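Local coordinates for IroE protein (Escherichia coli, PDB 2GZS), which hydrolyses the trilactone siderophore enterobactin and its glucosylated forms, preferring the iron-free compounds and tending to cut each ring once to give linear trimers, at residues L63-L66 with S67-P71; T37-A40 with S41-I45; T126-A129 with P130-Q134. All blocks are in the same frame, centred on the assembly; numbering follows the deposited sequence.

Contact 1 (L63-L66 with S67-P71); sequences LKQL and SEKTP
Ser67 turns its side chain back on Leu63 where helix 60-66 gives way to a type I beta turn, Leu66 to Lys69. With OG beside its own backbone N (chi1 -62°), the hydroxyl donates to Leu63 O over 2.8 Å. Ser67 N reaches the same oxygen from the other face of the carbonyl plane, so two donors from one residue grip it; a short hydroxyl side chain suits this double hold at a helix end. The next two amides each bond to the carbonyl three residues back: Glu68 N donates to Gln65 O at 3.0 Å from above the carbonyl plane, and Lys69 N closes the turn on Leu66 O at 3.3 Å.

On the wet side, Gln65 crosses Glu68 at about a right angle, its NE2 4.0 Å from Glu68 CG, yet runs alongside Lys69 in the same direction. On the buried side Leu66, packed on Tyr11 and on Leu259 and Leu260 of helix 247-262, sets its CB 4.2 Å from Pro71 CB. Two waters finish the polar side: one donates hydrogen bonds to Lys64 O and Glu68 OE2, the other accepts from Gln65 NE2 and, at 2.8 Å, from Lys69 NZ.

Contact 2 (T37-A40 with S41-I45); sequences TAPA and SGYPI
Ala38 lays its methyl on the ring of Tyr43 across a type I beta turn, Pro39 to Gly42, that leads into strand 43-48. This is the tight half of the contact, a CH-pi interaction in which Ala38 CB stands 3.3 Å from the ring centroid and only 9° off the ring normal. A methyl is small enough to settle so close. Tyr43 CG lies beside its own backbone N, which brings the ring back over Ala38. Pro39 lies obliquely to the ring, its CD 4.4 Å from Tyr43 CD1, while Val33 and Pro34 also pack on the tyrosine.

The turn itself is closed by Gly42 N donating to Pro39 O at 2.8 Å. Glycine fits the closing position because at phi 111° and psi 165° a side chain would be jammed against the preceding carbonyl oxygen. The outer side is looser: Ala40 and Ser41 are exposed, their side chains directed generally away. A leucine in place of Tyr43 would probably deprive the Ala38 methyl of its flat aromatic seat and leave Thr36 O without its hydroxyl partner. Tyr43 OH also shares a hydrogen bond with a water 3.1 Å away; the same water accepts weakly from Ala38 N.

Contact 3 (T126-A129 with P130-Q134); sequences TRIA and PKVEQ
Pro130 sets its ring against Ala129 and Thr126 near the C-terminal end of helix 117-132, at a proline kink just after a wider pi-type turn. Proline has no N-H to give to the preceding turn, and its ring occupies the place, CG lying 3.6 Å from Thr126 O. Its CD comes within 3.5 Å of Ala129 CB, closer than usual for two carbons, as expected of residues joined through the proline nitrogen. A small alanine suits the buried position against Tyr47 and Tyr164. Lys131 N makes weak bonds to both Arg127 O and Ile128 O. Regular helical bonding then resumes: Val132 N meets Ile128 O at 2.9 Å, nearly along the C=O axis, and Glu133 N meets Ala129 O.

Glu133 can be followed outward from the backbone. Its CB and CG both pass 3.4 Å from Ala129 O, CG being turned beside the residue's own N (chi1 -73°). The extended chain then takes CD past Ala129 O at 4.0 Å and brings the carboxylate to its partners on the sheet. There OE1 forms a salt bridge with Arg143 and OE2 a hydrogen bond with Tyr47 OH, which joins this helix end to strands 143-148 and 43-48. An acid suits the place because its two oxygens can serve two different partners.

Ile128 and Val132, one turn apart, bring CG2 and CG1 to 4.3 Å and both pack on Val29, as branched aliphatic side chains do well between helix and sheet. On the exposed side, bends at chi2 and chi3 fold Lys131 round so that its NZ donates to Gln134 OE1 at 2.8 Å.

Overall arrangement
Along the chain the order is contact 2, contact 1, contact 3, all in the putative esterase family region of the alpha/beta-hydrolase clan. Contact 2 leads into strand 43-48 and contact 1 toward strand 73-79, its neighbour in the mixed sheet; their centres are about 12 Å apart and they touch, Thr70 CG2 lying 3.5 Å from Pro39 CG. Contact 3, at the end of helix 117-132, has its centre about 17 Å from that of contact 2 and meets it through Ile45 and Glu133. From contact 1 its nearest atoms are about 13 Å away. All three lie away from catalytic Ser149 and His247, joining strand-entry loops and a helix end to the sheet round strand 43-48.

Contact 1 (L63-L66 with S67-P71)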
# COMPACT_ATOMS: atom_id res chain seq x y z
N LEU A 63 9.68 -5.58 13.71
CA LEU A 63 10.33 -6.69 13.00
C LEU A 63 10.38 -8.00 13.82
O LEU A 63 10.16 -9.01 13.19
CB LEU A 63 11.72 -6.22 12.57
CG LEU A 63 11.76 -4.95 11.66
CD1 LEU A 63 13.21 -4.66 11.23
CD2 LEU A 63 10.86 -5.11 10.44
N LYS A 64 10.60 -7.82 15.12
CA LYS A 64 10.57 -8.98 16.02
C LYS A 64 9.22 -9.65 15.99
O LYS A 64 9.06 -10.84 15.83
CB LYS A 64 10.96 -8.49 17.41
CG LYS A 64 10.78 -9.56 18.50
CD LYS A 64 11.25 -8.92 19.81
CE LYS A 64 10.98 -9.78 21.03
NZ LYS A 64 9.67 -9.49 21.69
N GLN A 65 8.13 -8.84 16.07
CA GLN A 65 6.80 -9.44 16.10
C GLN A 65 6.41 -10.13 14.78
O GLN A 65 5.79 -11.14 14.65
CB GLN A 65 5.76 -8.36 16.48
CG GLN A 65 4.35 -8.91 16.67
CD GLN A 65 4.27 -9.87 17.89
OE1 GLN A 65 4.90 -9.54 18.90
NE2 GLN A 65 3.54 -10.96 17.73
N LEU A 66 6.80 -9.46 13.65
CA LEU A 66 6.61 -10.11 12.36
C LEU A 66 7.28 -11.46 12.23
O LEU A 66 6.78 -12.39 11.61
CB LEU A 66 7.16 -9.20 11.23
CG LEU A 66 6.41 -7.86 11.06
CD1 LEU A 66 7.11 -7.07 9.94
CD2 LEU A 66 4.95 -7.99 10.73
N SER A 67 8.45 -11.47 12.91
CA SER A 67 9.22 -12.73 12.83
C SER A 67 8.63 -13.81 13.72
O SER A 67 9.08 -14.96 13.73
CB SER A 67 10.65 -12.36 13.24
OG SER A 67 11.26 -11.43 12.40
N GLU A 68 7.59 -13.53 14.52
CA GLU A 68 6.95 -14.57 15.33
C GLU A 68 6.08 -15.45 14.47
O GLU A 68 5.73 -16.58 14.79
CB GLU A 68 6.06 -13.98 16.45
CG GLU A 68 6.79 -13.25 17.57
CD GLU A 68 7.70 -14.09 18.45
OE1 GLU A 68 7.27 -15.20 18.84
OE2 GLU A 68 8.83 -13.68 18.76
N LYS A 69 5.61 -14.93 13.34
CA LYS A 69 4.75 -15.63 12.42
C LYS A 69 5.51 -15.82 11.13
O LYS A 69 6.63 -16.37 11.21
CB LYS A 69 3.41 -14.87 12.27
CG LYS A 69 2.61 -15.10 13.57
CD LYS A 69 1.82 -13.89 14.03
CE LYS A 69 0.75 -14.22 15.05
NZ LYS A 69 0.88 -13.63 16.41
N THR A 70 5.02 -15.44 9.99
CA THR A 70 5.72 -15.55 8.72
C THR A 70 6.20 -14.17 8.26
O THR A 70 5.42 -13.49 7.59
CB THR A 70 4.78 -16.15 7.67
OG1 THR A 70 4.34 -17.44 8.17
CG2 THR A 70 5.49 -16.46 6.36
N PRO A 71 7.37 -13.69 8.61
CA PRO A 71 7.76 -12.29 8.31
C PRO A 71 7.77 -12.10 6.82
O PRO A 71 8.24 -12.89 6.00
CB PRO A 71 9.13 -12.09 8.98
CG PRO A 71 9.68 -13.48 9.05
CD PRO A 71 8.48 -14.37 9.34
O HOH W 1 10.42 -12.94 16.89
O HOH W 2 1.72 -11.20 15.42

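Contact 2 (T37-A40 with S41-I45)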
# COMPACT_ATOMS: atom_id res chain seq x y z
N THR A 37 14.52 -17.91 7.72
CA THR A 37 14.34 -18.62 6.44
C THR A 37 12.88 -18.59 5.95
O THR A 37 11.96 -18.64 6.75
CB THR A 37 14.90 -20.04 6.63
OG1 THR A 37 16.33 -19.89 6.82
CG2 THR A 37 14.71 -20.94 5.43
N ALA A 38 12.66 -18.45 4.67
CA ALA A 38 11.31 -18.32 4.09
C ALA A 38 10.58 -19.64 4.14
O ALA A 38 11.28 -20.65 4.03
CB ALA A 38 11.42 -17.92 2.63
N PRO A 39 9.27 -19.65 4.26
CA PRO A 39 8.56 -20.93 4.11
C PRO A 39 8.84 -21.51 2.74
O PRO A 39 9.25 -20.80 1.82
CB PRO A 39 7.10 -20.53 4.22
CG PRO A 39 7.05 -19.11 4.65
CD PRO A 39 8.40 -18.50 4.48
N ALA A 40 8.60 -22.83 2.51
CA ALA A 40 8.93 -23.34 1.19
C ALA A 40 8.20 -22.67 0.05
O ALA A 40 8.62 -22.45 -1.08
CB ALA A 40 8.60 -24.84 1.17
N SER A 41 6.96 -22.21 0.37
CA SER A 41 6.22 -21.55 -0.72
C SER A 41 6.64 -20.07 -0.88
O SER A 41 6.17 -19.43 -1.81
CB SER A 41 4.71 -21.70 -0.45
OG SER A 41 4.50 -21.53 0.97
N GLY A 42 7.51 -19.58 -0.01
CA GLY A 42 8.07 -18.24 -0.24
C GLY A 42 7.56 -17.23 0.80
O GLY A 42 6.62 -17.47 1.53
N TYR A 43 8.29 -16.09 0.83
CA TYR A 43 7.87 -15.02 1.71
C TYR A 43 6.61 -14.30 1.16
O TYR A 43 6.57 -14.14 -0.05
CB TYR A 43 8.95 -13.99 1.84
CG TYR A 43 10.30 -14.35 2.47
CD1 TYR A 43 10.37 -14.63 3.82
CD2 TYR A 43 11.40 -14.31 1.61
CE1 TYR A 43 11.63 -14.95 4.37
CE2 TYR A 43 12.66 -14.60 2.15
CZ TYR A 43 12.68 -14.90 3.48
OH TYR A 43 13.97 -15.18 3.95
N PRO A 44 5.71 -13.95 2.07
CA PRO A 44 4.69 -12.93 1.64
C PRO A 44 5.45 -11.66 1.36
O PRO A 44 6.56 -11.47 1.84
CB PRO A 44 3.86 -12.74 2.88
CG PRO A 44 4.17 -13.85 3.83
CD PRO A 44 5.55 -14.28 3.46
N ILE A 45 4.82 -10.71 0.61
CA ILE A 45 5.56 -9.49 0.35
C ILE A 45 4.58 -8.31 0.34
O ILE A 45 3.50 -8.49 -0.24
CB ILE A 45 6.35 -9.56 -0.99
CG1 ILE A 45 7.24 -8.33 -1.23
CG2 ILE A 45 5.43 -9.87 -2.19
CD1 ILE A 45 8.20 -8.49 -2.44
O HOH W 3 14.90 -17.59 2.31

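Contact 3 (T126-A129 with P130-Q134)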
# COMPACT_ATOMS: atom_id res chain seq x y z
N THR A 126 5.61 -3.21 -13.57
CA THR A 126 6.46 -3.77 -14.64
C THR A 126 7.93 -3.44 -14.48
O THR A 126 8.76 -4.02 -15.21
CB THR A 126 6.04 -3.25 -16.03
OG1 THR A 126 6.46 -1.90 -16.21
CG2 THR A 126 4.51 -3.30 -16.20
N ARG A 127 8.31 -2.52 -13.60
CA ARG A 127 9.72 -2.12 -13.44
C ARG A 127 10.21 -2.38 -12.02
O ARG A 127 11.21 -3.10 -11.79
CB ARG A 127 9.98 -0.65 -13.84
CG ARG A 127 9.46 -0.35 -15.26
CD ARG A 127 9.81 1.08 -15.77
NE ARG A 127 8.76 1.28 -16.79
CZ ARG A 127 7.88 2.29 -16.89
NH1 ARG A 127 7.97 3.28 -16.00
NH2 ARG A 127 7.00 2.19 -17.88
N ILE A 128 9.53 -1.80 -11.02
CA ILE A 128 10.05 -1.95 -9.66
C ILE A 128 9.83 -3.35 -9.13
O ILE A 128 10.80 -3.99 -8.63
CB ILE A 128 9.32 -0.93 -8.74
CG1 ILE A 128 9.57 0.48 -9.22
CG2 ILE A 128 9.74 -1.20 -7.28
CD1 ILE A 128 8.97 1.52 -8.25
N ALA A 129 8.65 -3.90 -9.14
CA ALA A 129 8.38 -5.21 -8.51
C ALA A 129 9.25 -6.29 -9.17
O ALA A 129 9.87 -7.07 -8.42
CB ALA A 129 6.88 -5.51 -8.54
N PRO A 130 9.33 -6.41 -10.49
CA PRO A 130 10.13 -7.50 -11.08
C PRO A 130 11.59 -7.40 -10.70
O PRO A 130 12.27 -8.44 -10.65
CB PRO A 130 9.98 -7.32 -12.60
CG PRO A 130 8.64 -6.63 -12.73
CD PRO A 130 8.62 -5.67 -11.55
N LYS A 131 12.07 -6.20 -10.49
CA LYS A 131 13.47 -6.04 -10.12
C LYS A 131 13.64 -6.44 -8.67
O LYS A 131 14.56 -7.23 -8.36
CB LYS A 131 13.89 -4.59 -10.39
CG LYS A 131 15.28 -4.21 -9.90
CD LYS A 131 16.25 -5.30 -10.32
CE LYS A 131 16.67 -5.27 -11.77
NZ LYS A 131 17.53 -6.43 -12.16
N VAL A 132 12.82 -5.92 -7.74
CA VAL A 132 13.16 -6.18 -6.33
C VAL A 132 12.82 -7.64 -5.97
O VAL A 132 13.43 -8.12 -4.98
CB VAL A 132 12.48 -5.17 -5.39
CG1 VAL A 132 12.83 -3.73 -5.76
CG2 VAL A 132 10.99 -5.40 -5.41
N GLU A 133 11.96 -8.36 -6.69
CA GLU A 133 11.68 -9.76 -6.39
C GLU A 133 12.72 -10.73 -6.98
O GLU A 133 12.68 -11.92 -6.61
CB GLU A 133 10.28 -10.10 -6.96
CG GLU A 133 9.22 -9.43 -6.05
CD GLU A 133 7.81 -9.86 -6.40
OE1 GLU A 133 7.51 -10.92 -7.04
OE2 GLU A 133 6.84 -9.11 -6.04
N GLN A 134 13.60 -10.24 -7.87
CA GLN A 134 14.61 -11.15 -8.43
C GLN A 134 15.47 -11.68 -7.31
O GLN A 134 15.94 -11.06 -6.38
CB GLN A 134 15.44 -10.38 -9.47
CG GLN A 134 14.67 -10.08 -10.74
CD GLN A 134 15.50 -9.19 -11.65
OE1 GLN A 134 16.70 -9.05 -11.44
NE2 GLN A 134 14.85 -8.61 -12.64